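Local coordinates for hypothetical protein (Staphylococcus aureus subsp. aureus, PDB 2ETS) that is of unknown function but represents the bacterial DUF1798 family, whose members of known structure adopt a four-helical bundle fold, at residues Y22-M27 and E105-V110; Y44-P49 and E92-R97; S56-I61 and L81-I86. All coordinates share one frame; numbering follows the deposited sequence.

Contact 1. Residues Y22-M27 and E105-V110; sequences YEVNNM and EKLKSV
Helices 12-37 and 100-120 come closest within these segments at Val24 and Leu107, whose CA atoms lie 7.2 Å apart, in the interior of the four-helical bundle. Val24 sets its CB toward helix 100-120 and its two methyl groups mainly against two neighbours. CG1, placed anti to its own backbone N (chi1 171°), lies 3.6 Å from Leu107 CD1 and also touches Leu107 CG. CG2 turns to Val110, meeting CG1 of that residue at 3.8 Å. The Val24 and Leu107 side chains run past one another in opposite senses, which carries Leu107 CD1 beyond the valine branch to the backbone, 3.4 Å from Val24 O. This oxygen is approached by a methyl carbon, so the approach is van der Waals contact. Leu114, one turn beyond Val110, and Gln111 extend the bed under Val24, while Met27, a selenomethionine here, turns to Tyr50 and Ile54 of helix 43-63 and to Leu89 of helix 76-92. With three buried aliphatic residues and no polar pairing between the segments, the join depends on hydrophobic burial and the fit of branched side chains.

Contact 2. Residues Y44-P49 and E92-R97; sequences YQTVKP and ECHFKR
At one end of the four-helical bundle, the first turns of helix 43-63 meet the loop that leads from helix 76-92 to helix 100-120. Val47 and His94 bring the two together, with CA atoms 6.7 Å apart. Each partner departs from regular helix here: residues 44-47 form a wider pi-type turn, and a type I beta turn from Glu92 to Phe95, closed by the bond from Phe95 N to Glu92 O (3.2 Å), takes the chain out of helix 76-92. His94, the third residue of this turn, sends its side chain toward the helix. Its CG is anti to the carbonyl carbon (chi1 -62°), and the imidazole reaches past Val47, the two side chains running in opposite senses. Val47 CG2 rests 3.6 Å from His94 CB and touches CG as well, while Val47 CG1 meets the CD2 corner of the ring. Val47 CA lies over one ring face, displaced toward the rim. On the opposite face sits Cys93 SG, 3.5 Å above the plane and likewise off centre, so the imidazole is held between the helix backbone and the preceding residue of its own turn. His94 ND1 is hydrogen-bonded to ND1 of His41, whose ring also meets that of His94. With Tyr50 packed against the imidazole too, its polar and apolar contacts together should restrict its rotation. The partners of His94 thus tie the loop both to helix 43-63 and to the residues just before that helix. Thr46 completes the contact from an oblique direction, its methyl carbon CG2 lying 4.1 Å from His94 CE1 and equally far from ND1.

Contact 3. Residues S56-I61 and L81-I86; sequences SILNEI and LLIANI. Unlike the reference sequence in segment 56-61: Ile57 (reference Met).
Leu58 reaches from helix 43-63 into the core of the four-helical bundle to meet Ile83 and Ile86 of helix 76-92. The short segments run antiparallel, at 173° with axes 11.2 Å apart, and their nearest CA atoms, those of Leu58 and Ile83, are separated by 7.0 Å. From CA, Leu58 CB points toward the opposite helix. CG follows anti to the carbonyl carbon (chi1 -67°), extending the chain into the interface, where the two methyl groups separate. CD1 approaches the backbone of the other helix near Ile83 O and, 4.0 Å away, meets CG2 of Ile86. CD2 takes the other direction and lies 3.9 Å from Ile83 CD1, as the leucine and isoleucine side chains pass in opposite senses. Ile83 CD1 has a second neighbour one turn along helix 43-63, Ile61, and therefore joins the two residues that this helix contributes. All four touching residues are buried, and the contacts between their side chains are aliphatic. Leu20 of helix 12-37 packs on Leu58 and Ile61, while Val110 of helix 100-120 packs on Ile86, so the other two long helices continue the same core. The Ile83 side chain also comes within about 4 Å of a bound phosphate ion, probably from the crystallisation liquor. At the Ile61 end of the contact, CG2 of that residue lies 4.0 Å from Ile83 CD1.

In the fold
Contacts 1 and 3 each pair two of the four long helices, 12-37 with 100-120 and 43-63 with 76-92, and contact 2 closes one end of the bundle through a loop. Contacts 1 and 3 have centres 12 Å apart and share a continuous apolar core: Val110 CG1 of contact 1 lies 3.6 Å from Ile86 CG1 of contact 3. The centre of contact 2 is about 14 Å from the centre of the chain, against about 6 and 7 Å for those of contacts 1 and 3. It still meets contact 1, where Cys93 CB is 3.3 Å from Met27 O and Glu92 forms a long, weak ion pair with Lys106. Contacts 2 and 3 both use helix 43-63 but do not touch, their nearest atoms being about 7 Å apart.

Contact 1. Residues Y22-M27 and E105-V110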
loop_
_atom_site.group_PDB
_atom_site.type_symbol
_atom_site.label_atom_id
_atom_site.label_comp_id
_atom_site.label_asym_id
_atom_site.label_seq_id
_atom_site.Cartn_x
_atom_site.Cartn_y
_atom_site.Cartn_z
ATOM N N TYR A 22 1.220 4.394 6.845
ATOM C CA TYR A 22 0.803 3.662 8.052
ATOM C C TYR A 22 0.317 2.261 7.674
ATOM O O TYR A 22 0.739 1.267 8.278
ATOM C CB TYR A 22 -0.283 4.420 8.841
ATOM C CG TYR A 22 -1.062 3.541 9.834
ATOM C CD1 TYR A 22 -0.621 3.323 11.166
ATOM C CD2 TYR A 22 -2.239 2.942 9.449
ATOM C CE1 TYR A 22 -1.360 2.509 12.056
ATOM C CE2 TYR A 22 -2.978 2.155 10.323
ATOM C CZ TYR A 22 -2.536 1.916 11.595
ATOM O OH TYR A 22 -3.350 1.099 12.354
ATOM N N GLU A 23 -0.575 2.187 6.667
ATOM C CA GLU A 23 -1.158 0.901 6.298
ATOM C C GLU A 23 -0.130 -0.135 5.756
ATOM O O GLU A 23 -0.195 -1.326 6.083
ATOM C CB GLU A 23 -2.299 1.118 5.323
ATOM C CG GLU A 23 -3.569 1.652 5.995
ATOM C CD GLU A 23 -4.217 0.658 6.953
ATOM O OE1 GLU A 23 -3.635 -0.439 7.166
ATOM O OE2 GLU A 23 -5.316 0.972 7.485
ATOM N N VAL A 24 0.825 0.334 4.953
ATOM C CA VAL A 24 1.886 -0.532 4.437
ATOM C C VAL A 24 2.766 -1.074 5.616
ATOM O O VAL A 24 3.195 -2.238 5.620
ATOM C CB VAL A 24 2.695 0.223 3.374
ATOM C CG1 VAL A 24 3.927 -0.542 2.954
ATOM C CG2 VAL A 24 1.808 0.508 2.136
ATOM N N ASN A 25 3.028 -0.241 6.612
ATOM C CA ASN A 25 3.654 -0.728 7.851
ATOM C C ASN A 25 2.840 -1.782 8.588
ATOM O O ASN A 25 3.341 -2.774 9.059
ATOM C CB ASN A 25 3.924 0.432 8.781
ATOM C CG ASN A 25 5.039 1.298 8.290
ATOM O OD1 ASN A 25 6.075 0.793 7.846
ATOM N ND2 ASN A 25 4.845 2.614 8.354
ATOM N N ASN A 26 1.558 -1.577 8.648
ATOM C CA ASN A 26 0.676 -2.549 9.215
ATOM C C ASN A 26 0.735 -3.858 8.458
ATOM O O ASN A 26 0.673 -4.916 9.053
ATOM C CB ASN A 26 -0.749 -2.002 9.137
ATOM C CG ASN A 26 -1.615 -2.551 10.184
ATOM O OD1 ASN A 26 -1.220 -2.620 11.338
ATOM N ND2 ASN A 26 -2.830 -2.941 9.811
HETATM N N MSE A 27 0.787 -3.779 7.137
HETATM C CA MSE A 27 0.917 -4.982 6.301
HETATM C C MSE A 27 2.194 -5.750 6.631
HETATM O O MSE A 27 2.199 -6.965 6.613
HETATM C CB MSE A 27 0.905 -4.614 4.832
HETATM C CG MSE A 27 -0.421 -4.056 4.394
HETATM SE SE MSE A 27 -0.311 -3.458 2.566
HETATM C CE MSE A 27 -1.600 -2.024 2.715
ATOM N N GLU A 105 10.823 -7.125 -0.704
ATOM C CA GLU A 105 11.230 -6.324 -1.821
ATOM C C GLU A 105 10.128 -5.393 -2.356
ATOM O O GLU A 105 10.364 -4.208 -2.586
ATOM C CB GLU A 105 11.742 -7.275 -2.871
ATOM C CG GLU A 105 11.924 -6.766 -4.266
ATOM C CD GLU A 105 12.500 -7.900 -5.106
ATOM O OE1 GLU A 105 11.703 -8.692 -5.697
ATOM O OE2 GLU A 105 13.744 -8.056 -5.049
ATOM N N LYS A 106 8.940 -5.934 -2.557
ATOM C CA LYS A 106 7.822 -5.135 -3.011
ATOM C C LYS A 106 7.413 -4.063 -1.967
ATOM O O LYS A 106 7.199 -2.917 -2.297
ATOM C CB LYS A 106 6.653 -6.045 -3.292
ATOM C CG LYS A 106 5.434 -5.332 -3.878
ATOM C CD LYS A 106 4.260 -6.322 -4.065
ATOM C CE LYS A 106 4.458 -7.282 -5.211
ATOM N NZ LYS A 106 3.526 -8.495 -4.915
ATOM N N LEU A 107 7.323 -4.444 -0.714
ATOM C CA LEU A 107 7.112 -3.454 0.376
ATOM C C LEU A 107 8.149 -2.300 0.384
ATOM O O LEU A 107 7.803 -1.132 0.548
ATOM C CB LEU A 107 7.137 -4.145 1.735
ATOM C CG LEU A 107 6.687 -3.303 2.953
ATOM C CD1 LEU A 107 5.366 -3.817 3.529
ATOM C CD2 LEU A 107 7.786 -3.346 4.009
ATOM N N LYS A 108 9.415 -2.615 0.195
ATOM C CA LYS A 108 10.434 -1.560 0.234
ATOM C C LYS A 108 10.231 -0.591 -0.928
ATOM O O LYS A 108 10.331 0.622 -0.780
ATOM C CB LYS A 108 11.818 -2.145 0.184
ATOM C CG LYS A 108 12.107 -3.106 1.353
ATOM C CD LYS A 108 12.248 -2.434 2.679
ATOM C CE LYS A 108 13.020 -3.350 3.682
ATOM N NZ LYS A 108 14.322 -3.896 3.155
ATOM N N SER A 109 9.904 -1.155 -2.080
ATOM C CA SER A 109 9.644 -0.387 -3.265
ATOM C C SER A 109 8.439 0.539 -3.080
ATOM O O SER A 109 8.486 1.683 -3.459
ATOM C CB SER A 109 9.443 -1.366 -4.453
ATOM O OG SER A 109 8.593 -0.825 -5.425
ATOM N N VAL A 110 7.364 0.020 -2.497
ATOM C CA VAL A 110 6.181 0.812 -2.161
ATOM C C VAL A 110 6.484 1.938 -1.149
ATOM O O VAL A 110 6.095 3.096 -1.373
ATOM C CB VAL A 110 5.048 -0.111 -1.663
ATOM C CG1 VAL A 110 3.918 0.648 -1.070
ATOM C CG2 VAL A 110 4.533 -0.965 -2.842
#

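Contact 2. Residues Y44-P49 and E92-R97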
loop_
_atom_site.group_PDB
_atom_site.type_symbol
_atom_site.label_atom_id
_atom_site.label_comp_id
_atom_site.label_asym_id
_atom_site.label_seq_id
_atom_site.Cartn_x
_atom_site.Cartn_y
_atom_site.Cartn_z
ATOM N N TYR A 44 -12.809 -14.290 5.193
ATOM C CA TYR A 44 -14.009 -13.440 5.267
ATOM C C TYR A 44 -14.024 -12.523 6.481
ATOM O O TYR A 44 -14.557 -11.419 6.407
ATOM C CB TYR A 44 -15.316 -14.275 5.193
ATOM C CG TYR A 44 -15.497 -14.916 3.833
ATOM C CD1 TYR A 44 -15.700 -14.136 2.697
ATOM C CD2 TYR A 44 -15.408 -16.293 3.672
ATOM C CE1 TYR A 44 -15.825 -14.716 1.431
ATOM C CE2 TYR A 44 -15.531 -16.884 2.419
ATOM C CZ TYR A 44 -15.742 -16.095 1.305
ATOM O OH TYR A 44 -15.861 -16.681 0.067
ATOM N N GLN A 45 -13.431 -12.965 7.583
ATOM C CA GLN A 45 -13.384 -12.167 8.796
ATOM C C GLN A 45 -12.257 -11.166 8.832
ATOM O O GLN A 45 -12.379 -10.161 9.522
ATOM C CB GLN A 45 -13.269 -13.073 10.023
ATOM C CG GLN A 45 -14.506 -13.941 10.261
ATOM C CD GLN A 45 -15.765 -13.108 10.429
ATOM O OE1 GLN A 45 -16.002 -12.534 11.492
ATOM N NE2 GLN A 45 -16.569 -13.024 9.371
ATOM N N THR A 46 -11.167 -11.429 8.101
ATOM C CA THR A 46 -9.958 -10.601 8.175
ATOM C C THR A 46 -9.488 -10.057 6.814
ATOM O O THR A 46 -9.300 -8.862 6.665
ATOM C CB THR A 46 -8.770 -11.381 8.792
ATOM O OG1 THR A 46 -9.158 -12.001 10.032
ATOM C CG2 THR A 46 -7.556 -10.438 9.018
ATOM N N VAL A 47 -9.275 -10.928 5.837
ATOM C CA VAL A 47 -8.681 -10.509 4.555
ATOM C C VAL A 47 -9.605 -9.619 3.713
ATOM O O VAL A 47 -9.175 -8.568 3.235
ATOM C CB VAL A 47 -8.221 -11.715 3.695
ATOM C CG1 VAL A 47 -7.505 -11.229 2.436
ATOM C CG2 VAL A 47 -7.308 -12.617 4.516
ATOM N N LYS A 48 -10.835 -10.054 3.509
ATOM C CA LYS A 48 -11.783 -9.298 2.705
ATOM C C LYS A 48 -12.014 -7.888 3.276
ATOM O O LYS A 48 -11.811 -6.896 2.569
ATOM C CB LYS A 48 -13.119 -10.060 2.561
ATOM C CG LYS A 48 -14.020 -9.548 1.437
ATOM C CD LYS A 48 -15.342 -10.327 1.368
ATOM C CE LYS A 48 -16.378 -9.658 0.400
ATOM N NZ LYS A 48 -17.516 -8.939 1.107
ATOM N N PRO A 49 -12.393 -7.786 4.562
ATOM C CA PRO A 49 -12.580 -6.450 5.112
ATOM C C PRO A 49 -11.343 -5.552 5.031
ATOM O O PRO A 49 -11.455 -4.358 4.764
ATOM C CB PRO A 49 -12.943 -6.721 6.586
ATOM C CG PRO A 49 -13.385 -8.130 6.643
ATOM C CD PRO A 49 -12.598 -8.833 5.581
ATOM N N GLU A 92 -1.348 -10.278 0.278
ATOM C CA GLU A 92 -0.275 -11.245 0.500
ATOM C C GLU A 92 0.162 -11.322 1.961
ATOM O O GLU A 92 0.693 -12.358 2.416
ATOM C CB GLU A 92 0.905 -10.952 -0.417
ATOM C CG GLU A 92 0.577 -11.219 -1.854
ATOM C CD GLU A 92 1.668 -10.757 -2.810
ATOM O OE1 GLU A 92 2.761 -10.351 -2.369
ATOM O OE2 GLU A 92 1.407 -10.828 -4.016
ATOM N N CYS A 93 -0.116 -10.262 2.710
ATOM C CA CYS A 93 0.390 -10.161 4.061
ATOM C C CYS A 93 -0.394 -11.068 5.021
ATOM O O CYS A 93 -0.035 -11.210 6.210
ATOM C CB CYS A 93 0.389 -8.700 4.513
ATOM S SG CYS A 93 -1.292 -8.040 4.821
ATOM N N HIS A 94 -1.443 -11.692 4.485
ATOM C CA HIS A 94 -2.329 -12.535 5.268
ATOM C C HIS A 94 -2.084 -14.015 5.007
ATOM O O HIS A 94 -2.791 -14.857 5.550
ATOM C CB HIS A 94 -3.792 -12.183 4.948
ATOM C CG HIS A 94 -4.164 -10.780 5.302
ATOM N ND1 HIS A 94 -4.271 -10.334 6.615
ATOM C CD2 HIS A 94 -4.476 -9.726 4.514
ATOM C CE1 HIS A 94 -4.611 -9.055 6.604
ATOM N NE2 HIS A 94 -4.742 -8.663 5.343
ATOM N N PHE A 95 -1.079 -14.328 4.185
ATOM C CA PHE A 95 -0.803 -15.715 3.785
ATOM C C PHE A 95 0.572 -16.169 4.238
ATOM O O PHE A 95 1.578 -15.522 3.922
ATOM C CB PHE A 95 -0.962 -15.892 2.271
ATOM C CG PHE A 95 -2.396 -15.874 1.815
ATOM C CD1 PHE A 95 -3.014 -14.668 1.484
ATOM C CD2 PHE A 95 -3.138 -17.041 1.755
ATOM C CE1 PHE A 95 -4.340 -14.614 1.104
ATOM C CE2 PHE A 95 -4.475 -17.008 1.344
ATOM C CZ PHE A 95 -5.079 -15.785 1.020
ATOM N N LYS A 96 0.603 -17.288 4.966
ATOM C CA LYS A 96 1.848 -17.846 5.512
ATOM C C LYS A 96 2.768 -18.272 4.408
ATOM O O LYS A 96 3.983 -18.217 4.575
ATOM C CB LYS A 96 1.597 -19.031 6.451
ATOM C CG LYS A 96 0.958 -20.288 5.820
ATOM C CD LYS A 96 0.736 -21.342 6.900
ATOM C CE LYS A 96 0.133 -22.623 6.357
ATOM N NZ LYS A 96 -0.308 -23.592 7.470
ATOM N N ARG A 97 2.192 -18.655 3.266
ATOM C CA ARG A 97 2.987 -19.138 2.162
ATOM C C ARG A 97 3.598 -17.982 1.356
ATOM O O ARG A 97 4.453 -18.194 0.523
ATOM C CB ARG A 97 2.170 -20.092 1.270
#

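Contact 3. Residues S56-I61 and L81-I86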
loop_
_atom_site.group_PDB
_atom_site.type_symbol
_atom_site.label_atom_id
_atom_site.label_comp_id
_atom_site.label_asym_id
_atom_site.label_seq_id
_atom_site.Cartn_x
_atom_site.Cartn_y
_atom_site.Cartn_z
ATOM N N SER A 56 -10.712 1.362 -0.426
ATOM C CA SER A 56 -11.367 2.650 -0.174
ATOM C C SER A 56 -10.325 3.758 -0.204
ATOM O O SER A 56 -10.533 4.773 -0.839
ATOM C CB SER A 56 -12.174 2.682 1.153
ATOM N N ILE A 57 -9.197 3.556 0.452
ATOM C CA ILE A 57 -8.158 4.576 0.453
ATOM C C ILE A 57 -7.617 4.785 -0.951
ATOM O O ILE A 57 -7.432 5.913 -1.378
ATOM C CB ILE A 57 -6.984 4.251 1.421
ATOM C CG1 ILE A 57 -7.500 4.080 2.865
ATOM C CG2 ILE A 57 -5.955 5.399 1.414
ATOM C CD1 ILE A 57 -6.441 3.448 3.792
ATOM N N LEU A 58 -7.383 3.698 -1.671
ATOM C CA LEU A 58 -6.822 3.800 -3.019
ATOM C C LEU A 58 -7.749 4.496 -3.964
ATOM O O LEU A 58 -7.287 5.274 -4.783
ATOM C CB LEU A 58 -6.419 2.435 -3.572
ATOM C CG LEU A 58 -5.240 1.822 -2.792
ATOM C CD1 LEU A 58 -4.883 0.449 -3.304
ATOM C CD2 LEU A 58 -3.991 2.704 -2.786
ATOM N N ASN A 59 -9.052 4.231 -3.828
ATOM C CA ASN A 59 -10.066 4.907 -4.630
ATOM C C ASN A 59 -10.016 6.416 -4.466
ATOM O O ASN A 59 -10.141 7.159 -5.449
ATOM C CB ASN A 59 -11.477 4.395 -4.306
ATOM C CG ASN A 59 -11.730 3.008 -4.868
ATOM O OD1 ASN A 59 -11.035 2.559 -5.776
ATOM N ND2 ASN A 59 -12.708 2.313 -4.313
ATOM N N GLU A 60 -9.810 6.862 -3.235
ATOM C CA GLU A 60 -9.651 8.282 -2.974
ATOM C C GLU A 60 -8.380 8.775 -3.651
ATOM O O GLU A 60 -8.424 9.689 -4.447
ATOM C CB GLU A 60 -9.635 8.595 -1.461
ATOM C CG GLU A 60 -11.030 8.623 -0.779
ATOM N N ILE A 61 -7.252 8.150 -3.383
ATOM C CA ILE A 61 -6.000 8.632 -3.978
ATOM C C ILE A 61 -6.013 8.637 -5.524
ATOM O O ILE A 61 -5.370 9.485 -6.135
ATOM C CB ILE A 61 -4.778 7.898 -3.413
ATOM C CG1 ILE A 61 -3.597 8.869 -3.303
ATOM C CG2 ILE A 61 -4.376 6.672 -4.273
ATOM C CD1 ILE A 61 -2.615 8.495 -2.218
ATOM N N LEU A 81 1.514 1.029 -11.125
ATOM C CA LEU A 81 2.213 -0.063 -10.442
ATOM C C LEU A 81 2.181 0.062 -8.949
ATOM O O LEU A 81 2.074 -0.932 -8.258
ATOM C CB LEU A 81 3.650 -0.161 -10.925
ATOM C CG LEU A 81 3.692 -0.428 -12.432
ATOM C CD1 LEU A 81 5.146 -0.620 -12.885
ATOM C CD2 LEU A 81 2.830 -1.635 -12.823
ATOM N N LEU A 82 2.253 1.294 -8.449
ATOM C CA LEU A 82 2.239 1.534 -7.044
ATOM C C LEU A 82 0.928 1.043 -6.467
ATOM O O LEU A 82 0.937 0.358 -5.448
ATOM C CB LEU A 82 2.449 3.003 -6.738
ATOM C CG LEU A 82 2.294 3.380 -5.269
ATOM C CD1 LEU A 82 3.275 2.659 -4.338
ATOM C CD2 LEU A 82 2.395 4.917 -5.120
ATOM N N ILE A 83 -0.180 1.356 -7.144
ATOM C CA ILE A 83 -1.529 0.986 -6.681
ATOM C C ILE A 83 -1.662 -0.532 -6.622
ATOM O O ILE A 83 -2.142 -1.091 -5.646
ATOM C CB ILE A 83 -2.612 1.509 -7.665
ATOM C CG1 ILE A 83 -2.776 3.051 -7.646
ATOM C CG2 ILE A 83 -3.968 0.784 -7.488
ATOM C CD1 ILE A 83 -2.788 3.702 -6.341
ATOM N N ALA A 84 -1.212 -1.178 -7.687
ATOM C CA ALA A 84 -1.279 -2.635 -7.803
ATOM C C ALA A 84 -0.372 -3.303 -6.743
ATOM O O ALA A 84 -0.746 -4.287 -6.101
ATOM C CB ALA A 84 -0.895 -3.064 -9.198
ATOM N N ASN A 85 0.834 -2.776 -6.572
ATOM C CA ASN A 85 1.713 -3.273 -5.533
ATOM C C ASN A 85 1.105 -3.191 -4.131
ATOM O O ASN A 85 1.258 -4.098 -3.346
ATOM C CB ASN A 85 3.027 -2.493 -5.531
ATOM C CG ASN A 85 3.937 -2.915 -6.620
ATOM O OD1 ASN A 85 3.789 -3.978 -7.153
ATOM N ND2 ASN A 85 4.879 -2.078 -6.962
ATOM N N ILE A 86 0.446 -2.086 -3.826
ATOM C CA ILE A 86 -0.210 -1.927 -2.536
ATOM C C ILE A 86 -1.396 -2.906 -2.380
ATOM O O ILE A 86 -1.573 -3.510 -1.316
ATOM C CB ILE A 86 -0.675 -0.483 -2.347
ATOM C CG1 ILE A 86 0.515 0.468 -2.245
ATOM C CG2 ILE A 86 -1.603 -0.323 -1.101
ATOM C CD1 ILE A 86 0.107 1.955 -2.227
#